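Local coordinates for protein O-methyltransferase (Coxiella burnetii, PDB 3TR6) that probably transfers a methyl group from S-adenosylmethionine to a hydroxyl oxygen of its substrate, and binds S-adenosylhomocysteine and a nickel ion, at residues A31-E36 with K106-K111; P50-L55 with D216-A221; A65-D70 with D89-T94; L155-S160 with D204-M209. All coordinates share one frame; numbering follows the deposited sequence.

Contact 1. Residues A31-E36 with K106-K111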
# COMPACT_ATOMS: atom_id res chain seq x y z
N ALA A 31 -7.25 7.12 -19.05
CA ALA A 31 -6.44 6.63 -20.16
C ALA A 31 -6.37 7.69 -21.25
O ALA A 31 -5.30 7.98 -21.79
CB ALA A 31 -7.01 5.33 -20.71
N GLU A 32 -7.52 8.27 -21.57
CA GLU A 32 -7.62 9.32 -22.58
C GLU A 32 -6.85 10.56 -22.16
O GLU A 32 -6.22 11.22 -22.98
CB GLU A 32 -9.09 9.66 -22.83
CG GLU A 32 -9.32 10.93 -23.62
CD GLU A 32 -10.78 11.30 -23.69
OE1 GLU A 32 -11.63 10.46 -23.34
OE2 GLU A 32 -11.09 12.45 -24.10
N LEU A 33 -6.92 10.88 -20.87
CA LEU A 33 -6.25 12.06 -20.33
C LEU A 33 -4.73 12.02 -20.51
O LEU A 33 -4.10 13.05 -20.74
CB LEU A 33 -6.59 12.24 -18.84
CG LEU A 33 -5.78 13.28 -18.08
CD1 LEU A 33 -5.99 14.67 -18.66
CD2 LEU A 33 -6.11 13.27 -16.60
N ARG A 34 -4.14 10.83 -20.40
CA ARG A 34 -2.69 10.74 -20.53
C ARG A 34 -2.22 10.54 -21.97
O ARG A 34 -1.08 10.86 -22.31
CB ARG A 34 -2.08 9.71 -19.57
CG ARG A 34 -2.40 8.26 -19.85
CD ARG A 34 -1.30 7.40 -19.24
NE ARG A 34 -1.71 6.01 -19.06
CZ ARG A 34 -1.99 5.17 -20.05
NH1 ARG A 34 -1.94 5.59 -21.31
NH2 ARG A 34 -2.34 3.92 -19.79
N GLU A 35 -3.09 10.02 -22.82
CA GLU A 35 -2.82 10.02 -24.25
C GLU A 35 -2.71 11.46 -24.73
O GLU A 35 -1.84 11.80 -25.52
CB GLU A 35 -3.93 9.29 -25.03
CG GLU A 35 -3.92 7.78 -24.85
CD GLU A 35 -2.59 7.15 -25.22
OE1 GLU A 35 -1.94 6.55 -24.34
OE2 GLU A 35 -2.19 7.26 -26.40
N GLU A 36 -3.61 12.31 -24.23
CA GLU A 36 -3.60 13.72 -24.59
C GLU A 36 -2.43 14.47 -23.95
O GLU A 36 -1.84 15.36 -24.56
CB GLU A 36 -4.92 14.39 -24.22
CG GLU A 36 -4.86 15.90 -24.28
CD GLU A 36 -6.08 16.52 -24.94
OE1 GLU A 36 -5.96 17.66 -25.45
OE2 GLU A 36 -7.15 15.88 -24.95
N LYS A 106 -8.99 20.92 -15.40
CA LYS A 106 -10.37 21.36 -15.19
C LYS A 106 -11.30 20.68 -16.18
O LYS A 106 -12.36 20.17 -15.81
CB LYS A 106 -10.51 22.87 -15.38
CG LYS A 106 -10.05 23.73 -14.22
CD LYS A 106 -10.12 25.20 -14.59
CE LYS A 106 -9.63 26.08 -13.46
NZ LYS A 106 -9.41 27.49 -13.90
N GLU A 107 -10.89 20.69 -17.44
CA GLU A 107 -11.69 20.16 -18.53
C GLU A 107 -12.04 18.70 -18.27
O GLU A 107 -13.19 18.30 -18.39
CB GLU A 107 -10.93 20.31 -19.85
CG GLU A 107 -11.75 20.14 -21.10
CD GLU A 107 -10.92 20.38 -22.35
OE1 GLU A 107 -10.24 21.43 -22.44
OE2 GLU A 107 -10.94 19.49 -23.22
N TYR A 108 -11.04 17.92 -17.88
CA TYR A 108 -11.23 16.48 -17.70
C TYR A 108 -12.00 16.12 -16.43
O TYR A 108 -12.78 15.17 -16.43
CB TYR A 108 -9.90 15.73 -17.76
CG TYR A 108 -9.52 15.30 -19.16
CD1 TYR A 108 -9.80 14.01 -19.61
CD2 TYR A 108 -8.91 16.18 -20.05
CE1 TYR A 108 -9.46 13.61 -20.88
CE2 TYR A 108 -8.57 15.78 -21.33
CZ TYR A 108 -8.85 14.50 -21.74
OH TYR A 108 -8.52 14.09 -23.02
N TRP A 109 -11.80 16.87 -15.35
CA TRP A 109 -12.52 16.57 -14.12
C TRP A 109 -13.95 17.10 -14.12
O TRP A 109 -14.77 16.68 -13.32
CB TRP A 109 -11.73 16.95 -12.85
CG TRP A 109 -11.73 18.40 -12.47
CD1 TRP A 109 -12.81 19.21 -12.30
CD2 TRP A 109 -10.58 19.19 -12.13
NE1 TRP A 109 -12.41 20.47 -11.92
CE2 TRP A 109 -11.04 20.48 -11.80
CE3 TRP A 109 -9.20 18.94 -12.10
CZ2 TRP A 109 -10.18 21.51 -11.44
CZ3 TRP A 109 -8.35 19.96 -11.73
CH2 TRP A 109 -8.84 21.24 -11.41
N GLU A 110 -14.24 18.02 -15.04
CA GLU A 110 -15.62 18.39 -15.32
C GLU A 110 -16.26 17.25 -16.09
O GLU A 110 -17.34 16.77 -15.74
CB GLU A 110 -15.68 19.68 -16.15
CG GLU A 110 -15.21 20.93 -15.41
CD GLU A 110 -15.13 22.14 -16.32
OE1 GLU A 110 -15.58 22.05 -17.48
OE2 GLU A 110 -14.60 23.19 -15.88
N LYS A 111 -15.57 16.80 -17.13
CA LYS A 111 -16.02 15.71 -17.97
C LYS A 111 -16.21 14.43 -17.16
O LYS A 111 -16.93 13.52 -17.58
CB LYS A 111 -15.00 15.46 -19.09
CG LYS A 111 -15.45 14.47 -20.16
CD LYS A 111 -14.41 14.37 -21.27
CE LYS A 111 -14.88 13.47 -22.40
NZ LYS A 111 -13.89 13.39 -23.51
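Glu32, Glu36 and Lys111 each carry CG anti to the backbone N (chi1 167°, 167° and -172°); the two glutamates of helix 28-40 and the lysine of helix 99-111 thereby extend toward each other around Tyr108, which comes from the same helix as the lysine. Those two helices run nearly antiparallel, their short axes 11.2 Å apart. Leu33 lays its CD1 methyl over one face of the Tyr108 ring, 3.7 Å from the centroid, a CH-pi contact, while its CB sits near Tyr108 CD1. At the far end of the ring Tyr108 OH donates to Glu36 OE2 over 3.0 Å, meeting the oxygen on its anti side; the Glu36 carboxylate stands almost perpendicular to the ring. The Glu32 chain passes the ring edge with CG 3.3 Å from Tyr108 OH. Glu32 OE2 accepts from Lys111 NZ at 3.0 Å through the syn lone pair, a salt bridge made by two extended chains crossing at about a right angle. Ile80 of helix 77-83 packs on both Leu33 and Tyr108. The contact thus ties helix 28-40 to helix 99-111 of the Rossmann-like core by a graded interface, apolar around the ring and ionic at its rim, where the lysine probably offsets part of the glutamates' negative charge.

Contact 2. Residues P50-L55 with D216-A221; sequences PEQAQL and DGLTLA
Leu55 and Leu218 reach toward each other tip to tip, methyl CD2 of Leu55 lying 3.5 Å from methyl CD2 of Leu218. Both leucines have the same shape, CG anti to the backbone N (chi1 164° and -175°), a torsion that turns their CD2 methyls toward each other in the gap between helix and strand. Gln52, one helical turn before Leu55, slants across the flank of Leu218: its CG lies 4.1 Å from Leu218 CD2 and its amide carbon CD 4.0 Å from Leu218 CD1. In this way the strand leucine meets an aliphatic stem and a branched tip from one face of helix 50-63. That helix packs against strand 218-223, which is antiparallel to its neighbours in the seven-stranded sheet of the class I methyltransferase fold. The amide of Gln52 ends beside the Asp216-Gly217 turn, where Gln52 NE2 is 3.7 Å from Gly217 O without bonding to it. NE2 instead donates to the carbonyl of Ile214 and to OD1 of Asp173, a ligand of the nickel ion, while OE1 takes the hydroxyl of Tyr145; the amide is therefore held at both ends as a second-shell group of the metal site. Ile212 of the second subunit also packs on Leu55.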
# COMPACT_ATOMS: atom_id res chain seq x y z
N PRO A 50 -0.10 5.24 -13.83
CA PRO A 50 -1.46 4.72 -13.68
C PRO A 50 -1.58 3.79 -12.47
O PRO A 50 -2.56 3.87 -11.73
CB PRO A 50 -1.68 3.95 -14.98
CG PRO A 50 -0.81 4.64 -15.96
CD PRO A 50 0.41 5.08 -15.20
N GLU A 51 -0.59 2.93 -12.28
CA GLU A 51 -0.63 1.96 -11.19
C GLU A 51 -0.44 2.61 -9.82
O GLU A 51 -1.02 2.17 -8.84
CB GLU A 51 0.41 0.85 -11.40
CG GLU A 51 1.85 1.30 -11.38
CD GLU A 51 2.37 1.68 -12.76
OE1 GLU A 51 1.58 2.19 -13.57
OE2 GLU A 51 3.56 1.46 -13.03
N GLN A 52 0.38 3.66 -9.76
CA GLN A 52 0.58 4.37 -8.50
C GLN A 52 -0.69 5.14 -8.12
O GLN A 52 -1.10 5.14 -6.96
CB GLN A 52 1.77 5.32 -8.58
CG GLN A 52 2.17 5.88 -7.22
CD GLN A 52 3.20 6.99 -7.30
OE1 GLN A 52 2.87 8.15 -7.54
NE2 GLN A 52 4.46 6.63 -7.10
N ALA A 53 -1.30 5.78 -9.11
CA ALA A 53 -2.54 6.52 -8.89
C ALA A 53 -3.63 5.58 -8.40
O ALA A 53 -4.44 5.95 -7.55
CB ALA A 53 -2.97 7.20 -10.17
N GLN A 54 -3.66 4.37 -8.95
CA GLN A 54 -4.67 3.39 -8.57
C GLN A 54 -4.54 3.02 -7.09
O GLN A 54 -5.55 2.80 -6.42
CB GLN A 54 -4.56 2.14 -9.44
CG GLN A 54 -5.52 1.04 -9.06
CD GLN A 54 -5.61 -0.03 -10.11
OE1 GLN A 54 -5.55 0.25 -11.31
NE2 GLN A 54 -5.74 -1.28 -9.68
N LEU A 55 -3.31 2.96 -6.61
CA LEU A 55 -3.04 2.70 -5.20
C LEU A 55 -3.55 3.86 -4.34
O LEU A 55 -4.09 3.64 -3.26
CB LEU A 55 -1.54 2.50 -4.97
CG LEU A 55 -1.01 2.60 -3.53
CD1 LEU A 55 -1.65 1.54 -2.63
CD2 LEU A 55 0.50 2.49 -3.51
N ASP A 216 7.46 5.83 -9.25
CA ASP A 216 8.85 6.17 -8.95
C ASP A 216 9.13 6.07 -7.44
O ASP A 216 9.99 6.77 -6.91
CB ASP A 216 9.20 7.56 -9.47
CG ASP A 216 10.69 7.84 -9.42
OD1 ASP A 216 11.47 6.92 -9.74
OD2 ASP A 216 11.07 8.97 -9.07
N GLY A 217 8.40 5.18 -6.77
CA GLY A 217 8.53 5.05 -5.33
C GLY A 217 7.51 5.92 -4.63
O GLY A 217 7.39 7.11 -4.92
N LEU A 218 6.76 5.32 -3.72
CA LEU A 218 5.74 6.04 -3.00
C LEU A 218 5.90 5.84 -1.49
O LEU A 218 5.63 4.76 -0.97
CB LEU A 218 4.35 5.59 -3.45
CG LEU A 218 3.20 6.40 -2.84
CD1 LEU A 218 3.20 7.84 -3.36
CD2 LEU A 218 1.88 5.71 -3.11
N THR A 219 6.36 6.88 -0.80
CA THR A 219 6.46 6.83 0.65
C THR A 219 5.12 7.18 1.28
O THR A 219 4.49 8.18 0.91
CB THR A 219 7.54 7.79 1.19
OG1 THR A 219 8.82 7.35 0.73
CG2 THR A 219 7.54 7.80 2.71
N LEU A 220 4.67 6.35 2.21
CA LEU A 220 3.46 6.64 2.97
C LEU A 220 3.84 6.90 4.42
O LEU A 220 4.56 6.12 5.03
CB LEU A 220 2.48 5.48 2.88
CG LEU A 220 2.14 5.02 1.47
CD1 LEU A 220 1.21 3.82 1.50
CD2 LEU A 220 1.54 6.15 0.65
N ALA A 221 3.35 8.01 4.96
CA ALA A 221 3.62 8.37 6.35
C ALA A 221 2.32 8.69 7.08
O ALA A 221 1.67 9.70 6.80
CB ALA A 221 4.58 9.54 6.42

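Contact 3. Residues A65-D70 with D89-T94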
# COMPACT_ATOMS: atom_id res chain seq x y z
N ALA A 65 -11.51 8.82 3.00
CA ALA A 65 -10.99 10.18 3.10
C ALA A 65 -12.01 11.18 2.57
O ALA A 65 -12.50 11.06 1.45
CB ALA A 65 -9.68 10.30 2.34
N LYS A 66 -12.34 12.18 3.39
CA LYS A 66 -13.33 13.18 3.03
C LYS A 66 -12.69 14.52 2.70
O LYS A 66 -13.34 15.41 2.15
CB LYS A 66 -14.37 13.33 4.14
CG LYS A 66 -15.13 12.04 4.46
CD LYS A 66 -16.06 12.22 5.64
CE LYS A 66 -16.68 10.89 6.07
NZ LYS A 66 -17.51 10.28 4.99
N LYS A 67 -11.41 14.65 3.03
CA LYS A 67 -10.66 15.87 2.76
C LYS A 67 -9.26 15.55 2.27
O LYS A 67 -8.40 15.12 3.04
CB LYS A 67 -10.59 16.75 4.01
CG LYS A 67 -11.80 17.62 4.25
CD LYS A 67 -11.48 18.68 5.29
CE LYS A 67 -12.40 19.88 5.20
NZ LYS A 67 -11.87 21.02 6.00
N VAL A 68 -9.02 15.77 0.98
CA VAL A 68 -7.76 15.42 0.35
C VAL A 68 -7.08 16.63 -0.27
O VAL A 68 -7.74 17.52 -0.80
CB VAL A 68 -7.98 14.36 -0.75
CG1 VAL A 68 -6.68 14.08 -1.50
CG2 VAL A 68 -8.55 13.08 -0.16
N ILE A 69 -5.75 16.66 -0.19
CA ILE A 69 -4.99 17.67 -0.90
C ILE A 69 -4.09 17.03 -1.95
O ILE A 69 -3.43 16.02 -1.69
CB ILE A 69 -4.12 18.54 0.03
CG1 ILE A 69 -4.98 19.14 1.15
CG2 ILE A 69 -3.44 19.64 -0.76
CD1 ILE A 69 -4.20 20.06 2.07
N ASP A 70 -4.08 17.61 -3.14
CA ASP A 70 -3.27 17.11 -4.24
C ASP A 70 -2.26 18.18 -4.64
O ASP A 70 -2.59 19.13 -5.34
CB ASP A 70 -4.17 16.73 -5.42
CG ASP A 70 -3.40 16.30 -6.64
OD1 ASP A 70 -2.83 15.20 -6.62
OD2 ASP A 70 -3.38 17.06 -7.64
N ASP A 89 -19.48 12.89 0.17
CA ASP A 89 -19.27 14.17 0.84
C ASP A 89 -17.80 14.57 0.91
O ASP A 89 -17.42 15.45 1.69
CB ASP A 89 -19.87 14.13 2.25
CG ASP A 89 -19.31 12.99 3.10
OD1 ASP A 89 -19.22 11.85 2.59
OD2 ASP A 89 -18.96 13.23 4.28
N GLY A 90 -16.97 13.92 0.10
CA GLY A 90 -15.55 14.20 0.10
C GLY A 90 -15.17 15.30 -0.86
O GLY A 90 -15.83 15.51 -1.87
N THR A 91 -14.10 16.02 -0.54
CA THR A 91 -13.59 17.06 -1.42
C THR A 91 -12.07 16.96 -1.56
O THR A 91 -11.38 16.47 -0.66
CB THR A 91 -13.97 18.48 -0.95
OG1 THR A 91 -13.43 18.72 0.36
CG2 THR A 91 -15.48 18.64 -0.92
N LEU A 92 -11.57 17.43 -2.69
CA LEU A 92 -10.14 17.44 -2.96
C LEU A 92 -9.75 18.78 -3.55
O LEU A 92 -10.35 19.24 -4.51
CB LEU A 92 -9.77 16.31 -3.93
CG LEU A 92 -8.29 16.08 -4.29
CD1 LEU A 92 -8.06 14.65 -4.76
CD2 LEU A 92 -7.79 17.08 -5.34
N ILE A 93 -8.75 19.42 -2.95
CA ILE A 93 -8.18 20.62 -3.55
C ILE A 93 -6.83 20.29 -4.17
O ILE A 93 -6.02 19.57 -3.58
CB ILE A 93 -8.04 21.78 -2.53
CG1 ILE A 93 -7.02 21.43 -1.45
CG2 ILE A 93 -9.38 22.11 -1.91
CD1 ILE A 93 -6.95 22.47 -0.36
N THR A 94 -6.60 20.79 -5.37
CA THR A 94 -5.39 20.47 -6.11
C THR A 94 -4.57 21.74 -6.37
O THR A 94 -5.12 22.78 -6.71
CB THR A 94 -5.71 19.75 -7.43
OG1 THR A 94 -4.49 19.48 -8.14
CG2 THR A 94 -6.63 20.58 -8.30
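Lys67-Asp70 and Thr91-Thr94 pair as parallel strands in register, their axes 4.7 Å apart and 18° from parallel, with a bond from Thr91 N to Lys66 O at the entrance followed by Val68 N to Thr91 O, Ile93 N to Val68 O and Asp70 N to Ile93 O. On one face of the sheet Val68 and Leu92 slant past each other, CG1 of Val68 3.6 Å from CD1 of Leu92, while the other methyl of Leu92, CD2, rests 3.6 Å from CB of Asp70. Ile69 and Ile93 lie side by side on the opposite face, CG1 to CG1 at 4.0 Å, both touching Leu132 of helix 125-133. The strands belong to a right-handed beta-alpha-beta crossover through helix 77-83, as in the Rossmann-like core of class I methyltransferases; Met82 of that helix packs on Val68, Asp70 and Leu92. Asp70 and Thr94 also point the same way: with both first torsions near 180°, Thr94 OG1 comes 2.7 Å from Asp70 OD2 and donates to its anti lone pair. Asp70 OD1 bonds Ser78, which binds S-adenosylhomocysteine, and Thr94 OG1 is also bonded to Thr73 OG1. At the exposed start, Lys66 bends at its last torsion to bring NZ 3.3 Å from Asp89 OD1, a weak salt bridge.

Contact 4. Residues L155-S160 with D204-M209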
# COMPACT_ATOMS: atom_id res chain seq x y z
N LEU A 155 9.54 21.05 3.03
CA LEU A 155 8.57 22.07 3.39
C LEU A 155 7.14 21.53 3.31
O LEU A 155 6.41 21.55 4.31
CB LEU A 155 8.70 23.28 2.47
CG LEU A 155 7.64 24.37 2.66
CD1 LEU A 155 7.71 24.96 4.06
CD2 LEU A 155 7.79 25.46 1.61
N TYR A 156 6.75 21.04 2.14
CA TYR A 156 5.41 20.48 1.93
C TYR A 156 5.09 19.37 2.91
O TYR A 156 3.95 19.24 3.37
CB TYR A 156 5.27 19.95 0.50
CG TYR A 156 5.45 21.00 -0.58
CD1 TYR A 156 5.12 22.33 -0.35
CD2 TYR A 156 5.94 20.64 -1.83
CE1 TYR A 156 5.28 23.28 -1.34
CE2 TYR A 156 6.10 21.58 -2.82
CZ TYR A 156 5.77 22.90 -2.57
OH TYR A 156 5.93 23.83 -3.57
N TYR A 157 6.09 18.55 3.22
CA TYR A 157 5.92 17.45 4.17
C TYR A 157 5.62 18.02 5.54
O TYR A 157 4.66 17.62 6.20
CB TYR A 157 7.20 16.60 4.21
CG TYR A 157 7.20 15.50 5.24
CD1 TYR A 157 6.61 14.27 4.98
CD2 TYR A 157 7.81 15.68 6.48
CE1 TYR A 157 6.62 13.25 5.92
CE2 TYR A 157 7.82 14.67 7.43
CZ TYR A 157 7.22 13.46 7.15
OH TYR A 157 7.23 12.45 8.08
N GLU A 158 6.46 18.96 5.97
CA GLU A 158 6.33 19.59 7.27
C GLU A 158 4.97 20.27 7.43
O GLU A 158 4.34 20.18 8.48
CB GLU A 158 7.45 20.61 7.47
CG GLU A 158 8.09 20.54 8.84
CD GLU A 158 8.61 19.16 9.16
OE1 GLU A 158 9.28 18.56 8.29
OE2 GLU A 158 8.35 18.67 10.27
N GLU A 159 4.53 20.94 6.37
CA GLU A 159 3.23 21.60 6.37
C GLU A 159 2.09 20.59 6.35
O GLU A 159 1.05 20.80 6.98
CB GLU A 159 3.12 22.54 5.16
CG GLU A 159 4.10 23.71 5.20
CD GLU A 159 3.73 24.74 6.24
OE1 GLU A 159 2.95 25.66 5.92
OE2 GLU A 159 4.22 24.64 7.39
N SER A 160 2.30 19.49 5.63
CA SER A 160 1.27 18.46 5.52
C SER A 160 1.02 17.75 6.85
O SER A 160 -0.08 17.28 7.11
CB SER A 160 1.64 17.44 4.43
OG SER A 160 1.53 18.02 3.14
N ASP A 204 11.87 9.86 11.45
CA ASP A 204 10.80 10.67 12.03
C ASP A 204 9.86 9.83 12.89
O ASP A 204 9.18 8.92 12.40
CB ASP A 204 10.02 11.39 10.92
CG ASP A 204 9.02 12.38 11.46
OD1 ASP A 204 8.96 12.55 12.70
OD2 ASP A 204 8.30 13.01 10.66
N GLU A 205 9.81 10.14 14.18
CA GLU A 205 9.00 9.39 15.13
C GLU A 205 7.58 9.94 15.27
O GLU A 205 6.82 9.48 16.12
CB GLU A 205 9.68 9.32 16.50
CG GLU A 205 10.71 8.20 16.61
CD GLU A 205 11.58 8.33 17.84
OE1 GLU A 205 11.50 9.38 18.52
OE2 GLU A 205 12.35 7.39 18.13
N ARG A 206 7.24 10.92 14.44
CA ARG A 206 5.91 11.49 14.43
C ARG A 206 4.98 10.68 13.53
O ARG A 206 3.76 10.90 13.51
CB ARG A 206 5.96 12.93 13.95
CG ARG A 206 6.85 13.82 14.79
CD ARG A 206 6.99 15.19 14.16
NE ARG A 206 7.77 15.15 12.94
CZ ARG A 206 8.07 16.21 12.20
NH1 ARG A 206 7.65 17.41 12.58
NH2 ARG A 206 8.79 16.08 11.10
N VAL A 207 5.56 9.76 12.78
CA VAL A 207 4.82 8.99 11.79
C VAL A 207 5.17 7.51 11.80
O VAL A 207 6.22 7.11 12.31
CB VAL A 207 5.09 9.51 10.36
CG1 VAL A 207 4.65 10.96 10.22
CG2 VAL A 207 6.57 9.37 10.01
N ASP A 208 4.27 6.70 11.26
CA ASP A 208 4.59 5.34 10.85
C ASP A 208 4.66 5.36 9.33
O ASP A 208 3.82 5.99 8.69
CB ASP A 208 3.52 4.35 11.32
CG ASP A 208 3.55 4.13 12.82
OD1 ASP A 208 4.65 4.00 13.39
OD2 ASP A 208 2.46 4.09 13.43
N MSE A 209 5.65 4.70 8.75
CA MSE A 209 5.86 4.83 7.32
C MSE A 209 6.19 3.53 6.59
O MSE A 209 6.38 2.48 7.19
CB MSE A 209 6.92 5.90 7.02
CG MSE A 209 8.27 5.67 7.68
SE MSE A 209 9.42 4.46 6.66
CE MSE A 209 9.76 5.58 5.10
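Tyr157 and Asp204 come from opposite directions, Tyr157 OH donating to OD2 of Asp204 at 2.8 Å. The tyrosine CG stands anti to the backbone N (chi1 175°), which turns the ring toward the 204-209 segment, and Tyr157 OH also touches both methyls of Val207, CG1 at 3.7 Å. Glu158 starts from an unusual chi1 of -136° and folds back at chi2, a bend that carries its carboxylate round to Arg206. There Glu158 OE2 alone accepts from Arg206 NH1 at 2.7 Å and NH2 at 2.8 Å; the two nitrogens grip it end-on, with carboxylate and guanidinium nearly coplanar, 18° apart. The arginine, kinked at chi3, curls back over its own turn: Asp204 OD1 accepts from the backbone N of Arg206, closing an Asx turn, and from Arg206 NE at 2.9 Å, while NH2 goes to OD2. The turn leads from helix 189-203 into strand 207-212 of the methyltransferase sheet, and the salt-bridge network fastens it to helix 153-163. Glu158 OE1 is taken by Lys200, whose helix also supplies Phe197 edge-to-face against the Tyr157 ring. Asp204 OD2 receives Tyr157 OH and Arg206 NH2 from opposite faces of the carboxylate plane. Arg25 of the second subunit donates to the carbonyls of Asp204 and Val207.

Overall arrangement
Contact 2 is buried and lies nearest the chain's centre, combining leucine packing with an amide tied to the metal site. Contact 3, in the same sheet, is partly buried, with an apolar and hydroxyl-carboxylate interior and a weak ion pair at its exposed end. Contacts 1 and 4 rely more on charge: 1 joins two helices at a partly buried periphery, while 4 is buried, with an exposed arginine at its rim, and fixes a helix to the turn before an outermost strand. Their centres are 31 Å apart, on opposite sides of the chain's centre. Contacts 2 and 4 share neighbouring strands, Ala221 packing on Val207, and both meet the second subunit; Arg34 against Pro50 links 1 to 2, and Trp109 against Thr94 links 1 to 3.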